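PDB 4IIY: MccF from Escherichia coli, which confers self-immunity to microcin C7, probably acting as a serine carboxypeptidase of the S66 family that hydrolyses the processed antibiotic. Local coordinates for residues V57-R65 with S210-I218; I94-V105 with S124-I134. The protein carries 1 engineered substitution. All coordinates share one frame; numbering follows the deposited sequence.

Overall arrangement
Contact 1 lies at the surface and contact 2 is largely buried, with centres 28 Å apart, nearest atoms about 9 Å apart and no touch between them. Along the chain, contact 2 is nested inside the loop that contact 1 closes. They share no helix or strand, although 57-65 and both segments of contact 2 belong to the LD-carboxypeptidase N-terminal domain. Helix 94-105 and residues 124-134 meet through apolar side chains, one asparagine side chain taking part in both hydrogen bonds, once as donor and once as acceptor. In contact 1 a helix start holds an irregular loop through arginines, asparagines and waters, and the tryptophan they fix stacks on the bound inosine.

Contact 1. Residues V57-R65 with S210-I218; sequences VTAKNRFFR and SINWNENKI. With 1EI (5'-O-(L-alpha-glutamylsulfamoyl)inosine), chain K.
With CG anti to the backbone N (chi1 -170°) and the chain extended as far as NE, Arg62 reaches across the indole of Trp213, whose own CG, likewise anti to its N, turns the ring back toward the helix. Arg62 CD lies over the six-membered ring, 3.6 Å from its centroid, in a CH-pi contact, and the guanidinium continues over the rim, its plane 20° from that of the ring. Arg62 NH1 bonds in plane to a lone pair of Trp213 O at 3.0 Å, so Arg62 holds Trp213 by both its ring and its carbonyl; Pro170 O, Ile169 O and Glu174 take the other nitrogens. Asn214 OD1 accepts from Arg62 N (3.0 Å) in the first turn of helix 60-72, and Asn61 ND2 returns a nearly straight bond to Asn214 O (2.9 Å, 175°), from above the carbonyl plane. Arg65, held at NE by Gly173 O, gives Glu215 O a bent bond from NH1 (2.9 Å), while a water links Trp213 NE1 to Thr58 O. The opposite indole face carries the hypoxanthine base, 1EI C5 lying 3.4 Å above the ring plane: an aromatic base stack in the nucleoside end of the ligand pocket, backed by arginine.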
# COMPACT_ATOMS: atom_id res chain seq x y z
N VAL B 57 22.17 -11.13 7.83
CA VAL B 57 22.03 -12.40 8.54
C VAL B 57 21.26 -13.43 7.71
O VAL B 57 21.71 -14.57 7.54
CB VAL B 57 21.32 -12.20 9.91
CG1 VAL B 57 21.05 -13.55 10.59
CG2 VAL B 57 22.15 -11.30 10.82
N THR B 58 20.11 -13.05 7.18
CA THR B 58 19.25 -14.03 6.53
C THR B 58 19.67 -14.42 5.11
O THR B 58 19.21 -15.42 4.59
CB THR B 58 17.78 -13.57 6.50
OG1 THR B 58 17.69 -12.34 5.77
CG2 THR B 58 17.25 -13.36 7.92
N ALA B 59 20.53 -13.61 4.48
CA ALA B 59 21.11 -13.91 3.17
C ALA B 59 22.62 -13.70 3.25
O ALA B 59 23.22 -13.02 2.42
CB ALA B 59 20.50 -13.04 2.07
N LYS B 60 23.22 -14.31 4.26
CA LYS B 60 24.62 -14.04 4.59
C LYS B 60 25.60 -14.49 3.50
O LYS B 60 26.62 -13.86 3.29
CB LYS B 60 24.98 -14.64 5.94
CG LYS B 60 26.33 -14.19 6.48
CD LYS B 60 26.58 -14.68 7.91
CE LYS B 60 27.87 -14.09 8.47
NZ LYS B 60 28.09 -14.44 9.90
N ASN B 61 25.30 -15.59 2.81
CA ASN B 61 26.20 -16.02 1.74
C ASN B 61 26.20 -15.01 0.60
O ASN B 61 27.26 -14.64 0.09
CB ASN B 61 25.83 -17.42 1.25
CG ASN B 61 25.81 -18.44 2.37
OD1 ASN B 61 26.64 -18.41 3.29
ND2 ASN B 61 24.85 -19.35 2.31
N ARG B 62 25.02 -14.56 0.20
CA ARG B 62 24.92 -13.58 -0.87
C ARG B 62 25.56 -12.25 -0.44
O ARG B 62 26.22 -11.58 -1.24
CB ARG B 62 23.46 -13.37 -1.28
CG ARG B 62 23.31 -12.52 -2.54
CD ARG B 62 21.89 -12.46 -3.00
NE ARG B 62 21.66 -11.76 -4.27
CZ ARG B 62 21.34 -12.36 -5.42
NH1 ARG B 62 21.28 -13.68 -5.53
NH2 ARG B 62 21.07 -11.61 -6.48
N PHE B 63 25.36 -11.88 0.82
CA PHE B 63 25.99 -10.69 1.39
C PHE B 63 27.52 -10.77 1.26
O PHE B 63 28.17 -9.85 0.77
CB PHE B 63 25.54 -10.55 2.86
CG PHE B 63 26.33 -9.54 3.67
CD1 PHE B 63 26.50 -8.23 3.25
CD2 PHE B 63 26.84 -9.91 4.91
CE1 PHE B 63 27.21 -7.33 4.03
CE2 PHE B 63 27.55 -9.00 5.70
CZ PHE B 63 27.73 -7.71 5.25
N PHE B 64 28.10 -11.90 1.68
CA PHE B 64 29.55 -12.07 1.57
C PHE B 64 30.03 -12.03 0.12
O PHE B 64 31.10 -11.48 -0.17
CB PHE B 64 30.01 -13.37 2.24
CG PHE B 64 30.10 -13.30 3.75
CD1 PHE B 64 29.80 -12.13 4.43
CD2 PHE B 64 30.51 -14.41 4.47
CE1 PHE B 64 29.90 -12.07 5.82
CE2 PHE B 64 30.60 -14.36 5.85
CZ PHE B 64 30.31 -13.19 6.52
N ARG B 65 29.26 -12.60 -0.80
CA ARG B 65 29.63 -12.53 -2.21
C ARG B 65 29.62 -11.08 -2.71
O ARG B 65 30.51 -10.67 -3.46
CB ARG B 65 28.73 -13.43 -3.06
CG ARG B 65 29.07 -13.43 -4.55
CD ARG B 65 28.35 -14.54 -5.31
NE ARG B 65 26.91 -14.53 -5.07
CZ ARG B 65 26.25 -15.45 -4.37
NH1 ARG B 65 26.89 -16.49 -3.82
NH2 ARG B 65 24.94 -15.32 -4.21
N SER B 210 13.51 -16.28 -9.68
CA SER B 210 13.80 -16.38 -8.25
C SER B 210 14.53 -17.67 -7.95
O SER B 210 13.97 -18.58 -7.32
CB SER B 210 12.50 -16.31 -7.45
OG SER B 210 12.75 -16.07 -6.07
N ILE B 211 15.77 -17.76 -8.42
CA ILE B 211 16.67 -18.87 -8.12
C ILE B 211 18.05 -18.29 -7.85
O ILE B 211 18.28 -17.09 -8.03
CB ILE B 211 16.77 -19.88 -9.29
CG1 ILE B 211 17.39 -19.22 -10.53
CG2 ILE B 211 15.40 -20.50 -9.61
CD1 ILE B 211 17.78 -20.22 -11.62
N ASN B 212 18.96 -19.15 -7.43
CA ASN B 212 20.35 -18.77 -7.22
C ASN B 212 20.51 -17.62 -6.22
O ASN B 212 21.31 -16.71 -6.44
CB ASN B 212 21.02 -18.42 -8.55
CG ASN B 212 20.91 -19.53 -9.58
OD1 ASN B 212 20.69 -20.70 -9.24
ND2 ASN B 212 21.09 -19.18 -10.85
N TRP B 213 19.75 -17.67 -5.14
CA TRP B 213 19.72 -16.56 -4.20
C TRP B 213 20.89 -16.54 -3.20
O TRP B 213 21.70 -15.60 -3.21
CB TRP B 213 18.36 -16.51 -3.49
CG TRP B 213 18.27 -15.45 -2.43
CD1 TRP B 213 18.15 -15.65 -1.09
CD2 TRP B 213 18.32 -14.02 -2.62
NE1 TRP B 213 18.13 -14.44 -0.43
CE2 TRP B 213 18.24 -13.43 -1.34
CE3 TRP B 213 18.43 -13.18 -3.74
CZ2 TRP B 213 18.25 -12.04 -1.15
CZ3 TRP B 213 18.45 -11.81 -3.55
CH2 TRP B 213 18.36 -11.25 -2.27
N ASN B 214 21.01 -17.56 -2.35
CA ASN B 214 21.88 -17.48 -1.17
C ASN B 214 22.73 -18.73 -0.96
O ASN B 214 22.85 -19.22 0.16
CB ASN B 214 21.02 -17.19 0.07
CG ASN B 214 21.83 -16.94 1.33
OD1 ASN B 214 22.84 -16.23 1.32
ND2 ASN B 214 21.36 -17.50 2.44
N GLU B 215 23.35 -19.23 -2.03
CA GLU B 215 24.27 -20.36 -1.91
C GLU B 215 25.56 -20.08 -2.65
O GLU B 215 25.65 -19.14 -3.45
CB GLU B 215 23.64 -21.65 -2.43
CG GLU B 215 22.35 -22.03 -1.73
CD GLU B 215 21.99 -23.47 -1.99
OE1 GLU B 215 22.91 -24.27 -2.26
OE2 GLU B 215 20.78 -23.81 -1.92
N ASN B 216 26.58 -20.91 -2.40
CA ASN B 216 27.86 -20.69 -3.03
C ASN B 216 27.81 -20.82 -4.55
O ASN B 216 28.47 -20.06 -5.26
CB ASN B 216 28.90 -21.66 -2.46
CG ASN B 216 30.23 -21.53 -3.15
OD1 ASN B 216 30.61 -22.37 -3.96
ND2 ASN B 216 30.93 -20.44 -2.88
N LYS B 217 27.05 -21.79 -5.02
CA LYS B 217 26.97 -22.08 -6.45
C LYS B 217 25.55 -21.92 -6.96
O LYS B 217 24.59 -22.08 -6.20
CB LYS B 217 27.41 -23.51 -6.73
CG LYS B 217 28.81 -23.83 -6.25
CD LYS B 217 29.09 -25.30 -6.42
CE LYS B 217 30.38 -25.69 -5.72
NZ LYS B 217 31.60 -25.18 -6.40
N ILE B 218 25.41 -21.60 -8.24
CA ILE B 218 24.09 -21.59 -8.86
C ILE B 218 23.51 -23.00 -8.88
O ILE B 218 24.24 -23.98 -8.95
CB ILE B 218 24.12 -21.02 -10.29
CG1 ILE B 218 24.96 -21.91 -11.21
CG2 ILE B 218 24.62 -19.59 -10.28
CD1 ILE B 218 24.92 -21.49 -12.66
O6 1EI K . 14.77 -15.84 -0.72
C6 1EI K . 14.85 -15.19 -1.79
N1 1EI K . 14.94 -15.81 -2.98
C2 1EI K . 15.03 -15.13 -4.14
N3 1EI K . 15.05 -13.79 -4.20
C5 1EI K . 14.86 -13.72 -1.77
C4 1EI K . 14.96 -13.05 -3.06
N7 1EI K . 14.80 -12.75 -0.84
C8 1EI K . 14.86 -11.56 -1.48
N9 1EI K . 14.96 -11.75 -2.80
C1' 1EI K . 15.04 -10.71 -3.84
O4' 1EI K . 15.69 -9.54 -3.36
C2' 1EI K . 13.63 -10.27 -4.19
O2' 1EI K . 13.13 -11.06 -5.27
C3' 1EI K . 13.80 -8.82 -4.57
O3' 1EI K . 13.78 -8.70 -5.99
C4' 1EI K . 15.17 -8.42 -4.07
C5' 1EI K . 15.11 -7.19 -3.17
O5' 1EI K . 14.34 -7.45 -2.00
SBF 1EI K . 13.85 -6.26 -1.17
OAE 1EI K . 13.78 -6.67 0.22
OAF 1EI K . 14.80 -5.20 -1.37
NAQ 1EI K . 12.46 -5.87 -1.74
C 1EI K . 11.72 -4.80 -1.41
O 1EI K . 12.00 -3.92 -0.60
CA 1EI K . 10.42 -4.65 -2.14
N 1EI K . 10.17 -5.80 -2.99
CB 1EI K . 9.29 -4.44 -1.14
CG 1EI K . 8.25 -3.45 -1.68
CD 1EI K . 7.31 -4.13 -2.64
OE1 1EI K . 7.66 -5.22 -3.16
OE2 1EI K . 6.23 -3.58 -2.89
O HOH W 1 17.75 -15.48 2.21
O HOH W 2 18.99 -14.42 -7.51
O HOH W 3 23.41 -17.85 -4.73
O HOH W 4 29.38 -17.63 -4.19

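Contact 2. Residues I94-V105 with S124-I134; sequences IKERAQEFNELV and SLLPFLDYDAI
Ala98 and Phe128 meet at the tight centre of this contact, where Ala98 CB lies 3.5 Å from Phe128 CB and the small side chain lets the 124-134 segment come close to the helix. Ile94 is packed as closely, its CG2 wedged between Ser124 O (3.3 Å) and the Phe128 ring. Leu125 lies across Arg97: its CD1 sits over one face of the guanidinium, 3.4 Å from Arg97 NH1, and its CD2 rests against the Arg97 carbonyl. One helical turn on, Leu129 CD2 touches Phe101 CD1 at 3.9 Å, while Ile134 CD1 approaches the edge of the same ring. Val105 continues the apolar row onto Ala133 and Ile134.

Asn102 interrupts this row with a pair of bonds. Its CG is anti to the carbonyl carbon (chi1 -72°), which directs the amide at the turn before helix 131-136. Asn102 ND2 donates to Phe128 O at 3.1 Å, in its amide plane, and Asn102 OD1 receives Asp130 N at 2.9 Å from above the carbonyl plane. Asp130 is the N-cap, its OD1 accepting from Ala133 N, and Tyr106 holds its other oxygen.

Packing is looser only at the exposed Lys95, whose CE merely approaches Phe128 CE1 at 4.0 Å; its ammonium pairs with Asp324 of the second subunit. Nearby, Arg97 and Ser124 both reach Glu280 of that subunit. The chemistry implies a division of labour: apolar contacts join helix to segment, a single amide pins the turn into the next helix, beside the Asp130 cap, and charged and polar groups at one end tie the pair to the second subunit.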
# COMPACT_ATOMS: atom_id res chain seq x y z
N ILE B 94 13.08 1.20 15.13
CA ILE B 94 13.04 2.38 14.29
C ILE B 94 14.22 3.32 14.58
O ILE B 94 14.96 3.73 13.67
CB ILE B 94 11.69 3.12 14.45
CG1 ILE B 94 10.56 2.22 13.96
CG2 ILE B 94 11.71 4.45 13.70
CD1 ILE B 94 9.18 2.76 14.28
N LYS B 95 14.42 3.64 15.85
CA LYS B 95 15.50 4.54 16.22
C LYS B 95 16.90 3.98 15.98
O LYS B 95 17.79 4.71 15.55
CB LYS B 95 15.34 5.01 17.67
CG LYS B 95 14.18 5.96 17.80
CD LYS B 95 13.93 6.35 19.24
CE LYS B 95 12.80 7.36 19.32
NZ LYS B 95 12.45 7.69 20.73
N GLU B 96 17.08 2.68 16.22
CA GLU B 96 18.36 2.04 15.93
C GLU B 96 18.70 2.17 14.44
O GLU B 96 19.85 2.45 14.07
CB GLU B 96 18.34 0.56 16.33
CG GLU B 96 18.48 0.31 17.83
CD GLU B 96 18.43 -1.17 18.18
OE1 GLU B 96 17.61 -1.93 17.61
OE2 GLU B 96 19.24 -1.61 19.03
N ARG B 97 17.71 1.95 13.58
CA ARG B 97 17.93 2.01 12.15
C ARG B 97 18.24 3.43 11.69
O ARG B 97 19.11 3.65 10.84
CB ARG B 97 16.75 1.39 11.39
CG ARG B 97 16.72 -0.14 11.52
CD ARG B 97 15.50 -0.72 10.84
NE ARG B 97 14.29 -0.55 11.64
CZ ARG B 97 13.09 -0.23 11.16
NH1 ARG B 97 12.92 -0.01 9.86
NH2 ARG B 97 12.07 -0.13 11.99
N ALA B 98 17.55 4.41 12.25
CA ALA B 98 17.86 5.80 11.92
C ALA B 98 19.28 6.15 12.35
O ALA B 98 20.01 6.81 11.61
CB ALA B 98 16.85 6.74 12.54
N GLN B 99 19.66 5.70 13.53
CA GLN B 99 21.02 5.93 14.03
C GLN B 99 22.07 5.31 13.12
O GLN B 99 23.11 5.91 12.85
CB GLN B 99 21.18 5.34 15.44
CG GLN B 99 20.33 5.98 16.53
CD GLN B 99 20.19 5.09 17.77
OE1 GLN B 99 20.95 4.14 17.97
NE2 GLN B 99 19.21 5.42 18.61
N GLU B 100 21.81 4.08 12.66
CA GLU B 100 22.77 3.40 11.80
C GLU B 100 23.05 4.25 10.56
O GLU B 100 24.20 4.42 10.15
CB GLU B 100 22.24 2.04 11.35
CG GLU B 100 23.27 1.29 10.50
CD GLU B 100 22.78 0.00 9.86
OE1 GLU B 100 21.63 -0.04 9.36
OE2 GLU B 100 23.57 -0.96 9.84
N PHE B 101 21.99 4.78 9.96
CA PHE B 101 22.12 5.60 8.77
C PHE B 101 22.84 6.92 9.08
O PHE B 101 23.77 7.32 8.37
CB PHE B 101 20.73 5.88 8.16
CG PHE B 101 20.78 6.62 6.85
CD1 PHE B 101 20.84 8.01 6.82
CD2 PHE B 101 20.76 5.92 5.64
CE1 PHE B 101 20.88 8.69 5.60
CE2 PHE B 101 20.80 6.60 4.43
CZ PHE B 101 20.86 7.98 4.41
N ASN B 102 22.41 7.59 10.14
CA ASN B 102 23.00 8.87 10.50
C ASN B 102 24.51 8.75 10.74
O ASN B 102 25.28 9.63 10.36
CB ASN B 102 22.32 9.48 11.73
CG ASN B 102 20.92 10.00 11.43
OD1 ASN B 102 20.59 10.32 10.30
ND2 ASN B 102 20.09 10.08 12.46
N GLU B 103 24.92 7.65 11.36
CA GLU B 103 26.33 7.44 11.66
C GLU B 103 27.19 7.36 10.40
O GLU B 103 28.35 7.77 10.40
CB GLU B 103 26.52 6.20 12.53
CG GLU B 103 26.09 6.43 13.97
CD GLU B 103 26.27 5.20 14.84
OE1 GLU B 103 26.69 4.15 14.30
OE2 GLU B 103 25.99 5.28 16.05
N LEU B 104 26.62 6.86 9.31
CA LEU B 104 27.33 6.85 8.04
C LEU B 104 27.44 8.26 7.47
O LEU B 104 28.48 8.63 6.92
CB LEU B 104 26.68 5.89 7.05
CG LEU B 104 26.60 4.43 7.49
CD1 LEU B 104 25.88 3.60 6.44
CD2 LEU B 104 27.98 3.84 7.78
N VAL B 105 26.37 9.05 7.61
CA VAL B 105 26.41 10.44 7.16
C VAL B 105 27.51 11.22 7.89
O VAL B 105 28.14 12.10 7.31
CB VAL B 105 25.04 11.13 7.35
CG1 VAL B 105 25.12 12.61 7.00
CG2 VAL B 105 23.97 10.42 6.51
N SER B 124 9.63 4.28 8.33
CA SER B 124 9.62 4.58 9.77
C SER B 124 10.74 5.52 10.19
O SER B 124 10.61 6.24 11.19
CB SER B 124 9.76 3.31 10.60
OG SER B 124 8.63 2.47 10.48
N LEU B 125 11.86 5.48 9.47
CA LEU B 125 13.06 6.22 9.87
C LEU B 125 12.96 7.71 9.63
O LEU B 125 13.74 8.47 10.21
CB LEU B 125 14.28 5.72 9.10
CG LEU B 125 14.98 4.43 9.54
CD1 LEU B 125 14.04 3.23 9.53
CD2 LEU B 125 16.19 4.19 8.65
N LEU B 126 12.05 8.13 8.75
CA LEU B 126 12.09 9.49 8.23
C LEU B 126 12.05 10.63 9.25
O LEU B 126 12.74 11.62 9.07
CB LEU B 126 11.06 9.66 7.10
CG LEU B 126 11.40 8.87 5.83
CD1 LEU B 126 10.21 8.86 4.87
CD2 LEU B 126 12.64 9.41 5.15
N PRO B 127 11.26 10.51 10.32
CA PRO B 127 11.28 11.60 11.31
C PRO B 127 12.61 11.74 12.05
O PRO B 127 12.81 12.76 12.72
CB PRO B 127 10.17 11.20 12.29
CG PRO B 127 9.28 10.26 11.53
CD PRO B 127 10.24 9.50 10.64
N PHE B 128 13.50 10.77 11.93
CA PHE B 128 14.67 10.65 12.80
C PHE B 128 16.00 10.82 12.07
O PHE B 128 17.07 10.76 12.69
CB PHE B 128 14.64 9.30 13.53
CG PHE B 128 13.37 9.07 14.28
CD1 PHE B 128 13.12 9.76 15.46
CD2 PHE B 128 12.41 8.19 13.80
CE1 PHE B 128 11.93 9.57 16.16
CE2 PHE B 128 11.22 7.98 14.49
CZ PHE B 128 10.98 8.67 15.67
N LEU B 129 15.96 11.03 10.75
CA LEU B 129 17.19 11.23 10.00
C LEU B 129 17.74 12.62 10.24
O LEU B 129 16.98 13.58 10.44
CB LEU B 129 16.99 11.02 8.50
CG LEU B 129 16.52 9.64 8.07
CD1 LEU B 129 16.54 9.56 6.55
CD2 LEU B 129 17.40 8.56 8.68
N ASP B 130 19.06 12.75 10.19
CA ASP B 130 19.70 14.03 10.45
C ASP B 130 19.83 14.80 9.14
O ASP B 130 20.88 14.78 8.49
CB ASP B 130 21.06 13.82 11.10
CG ASP B 130 21.63 15.10 11.70
OD1 ASP B 130 21.24 16.19 11.25
OD2 ASP B 130 22.49 14.98 12.60
N TYR B 131 18.75 15.47 8.75
CA TYR B 131 18.71 16.16 7.46
C TYR B 131 19.74 17.28 7.38
O TYR B 131 20.34 17.50 6.34
CB TYR B 131 17.29 16.67 7.14
CG TYR B 131 16.34 15.51 7.03
CD1 TYR B 131 16.42 14.65 5.95
CD2 TYR B 131 15.43 15.23 8.02
CE1 TYR B 131 15.59 13.55 5.85
CE2 TYR B 131 14.59 14.13 7.93
CZ TYR B 131 14.67 13.29 6.84
OH TYR B 131 13.86 12.19 6.73
N ASP B 132 19.96 17.98 8.49
CA ASP B 132 20.97 19.04 8.50
C ASP B 132 22.35 18.47 8.20
O ASP B 132 23.13 19.08 7.47
CB ASP B 132 20.97 19.78 9.84
CG ASP B 132 19.76 20.66 10.03
OD1 ASP B 132 19.13 21.04 9.02
OD2 ASP B 132 19.44 20.99 11.19
N ALA B 133 22.66 17.30 8.75
CA ALA B 133 23.96 16.68 8.51
C ALA B 133 24.08 16.21 7.07
O ALA B 133 25.16 16.27 6.48
CB ALA B 133 24.20 15.53 9.48
N ILE B 134 22.97 15.74 6.49
CA ILE B 134 22.96 15.33 5.09
C ILE B 134 23.25 16.53 4.19
O ILE B 134 24.02 16.43 3.23
CB ILE B 134 21.61 14.70 4.71
CG1 ILE B 134 21.45 13.37 5.45
CG2 ILE B 134 21.50 14.49 3.21
CD1 ILE B 134 20.06 12.77 5.36